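Local coordinates for lipid-transfer protein (Thermomonospora curvata, PDB 6OK1) that is of unknown precise function but belongs to the thiolase-fold family of lipid-transfer proteins, at residues 33-47 against 223-237. Sequence-based numbering, arbitrary orientation.
Sequences AVLAAIADAGLEPSD and ALVVVSTERARDLPH
His237 NE2 donates to Asp40 OD1 at 2.9 Å, a hydrogen bond that joins 33-47 to 223-237. It is bent, 137° at the hydrogen: the nitrogen meets OD1 from above the carboxylate plane, and carboxylate and ring planes stand 37° apart. Asp40 has CG anti to its own N, which carries the carboxylate back beside its carbonyl, and Asp40 O lies at the ring's edge, in plane, 3.1 Å from His237 CD2. The other carboxylate oxygen, OD2, is taken by Ile13 N and by a salt bridge to Arg359, so the acid links the end of helix 26-40 to strand 8-15, to helix 348-359 through Arg359, and to His237; these partners would probably stabilise its charged form. Ala41 O faces carbon within the two segments: Leu235 CD2 and Pro236 CD are each 3.3 Å away. Gly42 closes the helix in a Schellman motif, its N bonded to Ala39 O and Leu43 N to Ile38 O. Leu43 then turns its two methyls to different neighbours: CD1 meets Val227 CG1 tip to tip and also touches Val225 CG1, while CD2 lies 3.9 Å from Leu235 CD2. Asp47 OD2 accepts from Glu44 N. Ser228 OG, at the N-cap of helix 229-232, accepts from Arg231 N. Deeper in, Ala37 CB packs between Ala223 CB and Val225 CG2, the latter at 3.7 Å; the small side chains of Ala37 and Ala223 are consistent with the close approach, 7.1 Å between the axes of 33-40 and 223-228, which cross at -39°. Helix 26-40 thus lies across one face of the large mixed sheet of the thiolase fold, over strand 219-228, which runs antiparallel between 104-112 and 8-15; Leu224, pointing away from it, meets helix 348-359.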
# COMPACT_ATOMS: atom_id res chain seq x y z
N ALA A 33 12.63 0.39 -16.40
CA ALA A 33 11.51 1.21 -16.86
C ALA A 33 11.60 2.63 -16.29
O ALA A 33 11.37 3.61 -17.00
CB ALA A 33 10.19 0.53 -16.45
N VAL A 34 11.96 2.74 -15.01
CA VAL A 34 12.04 4.04 -14.36
C VAL A 34 13.12 4.90 -15.01
O VAL A 34 12.89 6.07 -15.34
CB VAL A 34 12.30 3.85 -12.86
CG1 VAL A 34 12.77 5.12 -12.20
CG2 VAL A 34 11.03 3.33 -12.18
N LEU A 35 14.33 4.34 -15.18
CA LEU A 35 15.38 5.10 -15.86
C LEU A 35 14.98 5.48 -17.28
O LEU A 35 15.32 6.58 -17.76
CB LEU A 35 16.69 4.30 -15.87
CG LEU A 35 17.37 4.24 -14.49
CD1 LEU A 35 18.60 3.34 -14.55
CD2 LEU A 35 17.78 5.63 -13.98
N ALA A 36 14.29 4.58 -17.99
CA ALA A 36 13.88 4.88 -19.36
C ALA A 36 12.89 6.04 -19.39
O ALA A 36 12.99 6.92 -20.25
CB ALA A 36 13.28 3.64 -20.02
N ALA A 37 11.95 6.08 -18.43
CA ALA A 37 10.96 7.15 -18.39
C ALA A 37 11.61 8.48 -18.03
O ALA A 37 11.30 9.52 -18.63
CB ALA A 37 9.85 6.82 -17.39
N ILE A 38 12.55 8.45 -17.10
CA ILE A 38 13.28 9.65 -16.70
C ILE A 38 14.03 10.22 -17.90
O ILE A 38 13.97 11.43 -18.18
CB ILE A 38 14.24 9.30 -15.54
CG1 ILE A 38 13.44 8.99 -14.26
CG2 ILE A 38 15.24 10.42 -15.29
CD1 ILE A 38 14.24 8.34 -13.13
N ALA A 39 14.76 9.37 -18.61
CA ALA A 39 15.48 9.82 -19.80
C ALA A 39 14.51 10.34 -20.86
O ALA A 39 14.80 11.32 -21.55
CB ALA A 39 16.32 8.67 -20.36
N ASP A 40 13.35 9.69 -20.99
CA ASP A 40 12.36 10.13 -21.97
C ASP A 40 11.86 11.53 -21.66
O ASP A 40 11.52 12.28 -22.58
CB ASP A 40 11.19 9.15 -21.99
CG ASP A 40 10.25 9.40 -23.16
OD1 ASP A 40 10.70 9.31 -24.32
OD2 ASP A 40 9.06 9.67 -22.92
N ALA A 41 11.80 11.89 -20.38
CA ALA A 41 11.37 13.23 -19.98
C ALA A 41 12.50 14.25 -20.06
O ALA A 41 12.31 15.41 -19.64
CB ALA A 41 10.80 13.20 -18.57
N GLY A 42 13.66 13.85 -20.55
CA GLY A 42 14.80 14.74 -20.61
C GLY A 42 15.33 15.15 -19.26
O GLY A 42 15.87 16.25 -19.12
N LEU A 43 15.18 14.29 -18.25
CA LEU A 43 15.60 14.56 -16.89
C LEU A 43 16.70 13.57 -16.47
O LEU A 43 17.12 12.69 -17.24
CB LEU A 43 14.40 14.48 -15.93
CG LEU A 43 13.27 15.50 -16.12
CD1 LEU A 43 12.05 15.18 -15.21
CD2 LEU A 43 13.78 16.89 -15.82
N GLU A 44 17.19 13.77 -15.25
CA GLU A 44 18.19 12.94 -14.60
C GLU A 44 17.60 12.29 -13.36
O GLU A 44 16.70 12.86 -12.75
CB GLU A 44 19.42 13.75 -14.19
CG GLU A 44 20.21 14.35 -15.36
CD GLU A 44 21.00 13.31 -16.14
OE1 GLU A 44 20.93 12.12 -15.80
OE2 GLU A 44 21.70 13.69 -17.10
N PRO A 45 18.10 11.12 -12.94
CA PRO A 45 17.53 10.48 -11.73
C PRO A 45 17.52 11.36 -10.49
O PRO A 45 16.55 11.32 -9.73
CB PRO A 45 18.41 9.23 -11.54
CG PRO A 45 18.87 8.88 -12.93
CD PRO A 45 19.04 10.22 -13.63
N SER A 46 18.57 12.18 -10.27
CA SER A 46 18.63 13.07 -9.11
C SER A 46 17.52 14.12 -9.12
O SER A 46 17.25 14.73 -8.08
CB SER A 46 19.99 13.77 -9.05
OG SER A 46 20.19 14.50 -10.25
N ASP A 47 16.88 14.34 -10.27
CA ASP A 47 15.75 15.26 -10.32
C ASP A 47 14.50 14.69 -9.63
O ASP A 47 13.64 15.46 -9.20
CB ASP A 47 15.41 15.60 -11.77
CG ASP A 47 16.52 16.35 -12.48
OD1 ASP A 47 17.18 17.16 -11.81
OD2 ASP A 47 16.72 16.13 -13.69
N ALA A 223 6.88 2.62 -16.55
CA ALA A 223 7.05 3.79 -15.69
C ALA A 223 6.58 5.03 -16.42
O ALA A 223 6.49 5.06 -17.65
CB ALA A 223 8.50 3.97 -15.25
N LEU A 224 6.21 6.04 -15.64
CA LEU A 224 5.63 7.30 -16.12
C LEU A 224 6.18 8.42 -15.26
O LEU A 224 6.18 8.30 -14.03
CB LEU A 224 4.10 7.29 -16.00
CG LEU A 224 3.34 6.07 -16.54
CD1 LEU A 224 1.96 6.00 -15.97
CD2 LEU A 224 3.25 6.11 -18.06
N VAL A 225 6.62 9.53 -15.88
CA VAL A 225 7.18 10.69 -15.18
C VAL A 225 6.16 11.82 -15.20
O VAL A 225 5.71 12.25 -16.26
CB VAL A 225 8.50 11.15 -15.82
CG1 VAL A 225 8.97 12.45 -15.18
CG2 VAL A 225 9.55 10.09 -15.65
N VAL A 226 5.82 12.33 -14.01
CA VAL A 226 4.83 13.39 -13.86
C VAL A 226 5.55 14.61 -13.30
O VAL A 226 6.31 14.50 -12.34
CB VAL A 226 3.69 12.94 -12.93
CG1 VAL A 226 2.66 14.08 -12.68
CG2 VAL A 226 2.96 11.73 -13.54
N VAL A 227 5.31 15.78 -13.91
CA VAL A 227 5.88 17.04 -13.46
C VAL A 227 4.80 18.11 -13.55
O VAL A 227 3.69 17.86 -14.05
CB VAL A 227 7.11 17.46 -14.30
CG1 VAL A 227 8.23 16.48 -14.11
CG2 VAL A 227 6.74 17.54 -15.75
N SER A 228 5.12 19.34 -13.12
CA SER A 228 4.17 20.41 -13.36
C SER A 228 4.03 20.65 -14.86
O SER A 228 4.94 20.40 -15.65
CB SER A 228 4.61 21.70 -12.66
OG SER A 228 5.74 22.24 -13.32
N THR A 229 2.86 21.16 -15.25
CA THR A 229 2.67 21.49 -16.65
C THR A 229 3.68 22.54 -17.12
O THR A 229 4.22 22.43 -18.23
CB THR A 229 1.22 21.94 -16.88
OG1 THR A 229 0.34 20.82 -16.64
CG2 THR A 229 1.01 22.41 -18.29
N GLU A 230 4.00 23.52 -16.26
CA GLU A 230 5.01 24.52 -16.61
C GLU A 230 6.36 23.86 -16.88
O GLU A 230 7.02 24.16 -17.89
CB GLU A 230 5.14 25.58 -15.50
CG GLU A 230 3.93 26.48 -15.31
CD GLU A 230 2.75 25.77 -14.67
OE1 GLU A 230 2.94 24.65 -14.14
OE2 GLU A 230 1.64 26.33 -14.71
N ARG A 231 6.77 22.94 -16.00
CA ARG A 231 8.02 22.21 -16.21
C ARG A 231 7.97 21.37 -17.48
O ARG A 231 8.93 21.34 -18.26
CB ARG A 231 8.29 21.31 -15.00
CG ARG A 231 9.69 20.72 -14.91
CD ARG A 231 10.42 21.20 -13.65
NE ARG A 231 11.54 20.35 -13.26
CZ ARG A 231 12.63 20.17 -13.99
NH1 ARG A 231 12.74 20.75 -15.17
NH2 ARG A 231 13.61 19.39 -13.56
N ALA A 232 6.84 20.68 -17.72
CA ALA A 232 6.74 19.82 -18.89
C ALA A 232 6.95 20.60 -20.18
O ALA A 232 7.49 20.06 -21.15
CB ALA A 232 5.38 19.11 -18.90
N ARG A 233 6.54 21.86 -20.20
CA ARG A 233 6.69 22.68 -21.40
C ARG A 233 8.15 22.91 -21.78
O ARG A 233 8.43 23.20 -22.95
CB ARG A 233 5.98 24.02 -21.21
CG ARG A 233 4.48 23.93 -21.38
CD ARG A 233 3.78 25.09 -20.71
NE ARG A 233 2.33 24.98 -20.88
CZ ARG A 233 1.45 25.65 -20.15
NH1 ARG A 233 1.87 26.49 -19.22
NH2 ARG A 233 0.15 25.49 -20.36
N ASP A 234 9.08 22.77 -20.84
CA ASP A 234 10.50 22.88 -21.14
C ASP A 234 11.17 21.54 -21.40
O ASP A 234 12.36 21.50 -21.70
CB ASP A 234 11.22 23.62 -20.01
CG ASP A 234 10.79 25.08 -19.91
OD1 ASP A 234 10.38 25.69 -20.91
OD2 ASP A 234 10.87 25.64 -18.81
N LEU A 235 10.44 20.44 -21.32
CA LEU A 235 10.98 19.12 -21.57
C LEU A 235 10.74 18.70 -23.03
O LEU A 235 10.07 19.41 -23.79
CB LEU A 235 10.36 18.13 -20.57
CG LEU A 235 10.70 18.53 -19.13
CD1 LEU A 235 10.12 17.53 -18.10
CD2 LEU A 235 12.21 18.67 -18.90
N PRO A 236 11.27 17.54 -23.46
CA PRO A 236 11.33 17.25 -24.91
C PRO A 236 10.01 17.01 -25.62
O PRO A 236 9.89 17.37 -26.80
CB PRO A 236 12.20 15.98 -24.95
CG PRO A 236 13.03 16.03 -23.77
CD PRO A 236 12.15 16.65 -22.69
N HIS A 237 9.03 16.35 -24.98
CA HIS A 237 7.83 15.93 -25.67
C HIS A 237 6.69 16.92 -25.49
O HIS A 237 6.65 17.68 -24.51
CB HIS A 237 7.37 14.55 -25.14
CG HIS A 237 8.32 13.44 -25.45
ND1 HIS A 237 8.38 12.83 -26.69
CD2 HIS A 237 9.24 12.82 -24.68
CE1 HIS A 237 9.30 11.87 -26.66
NE2 HIS A 237 9.84 11.85 -25.45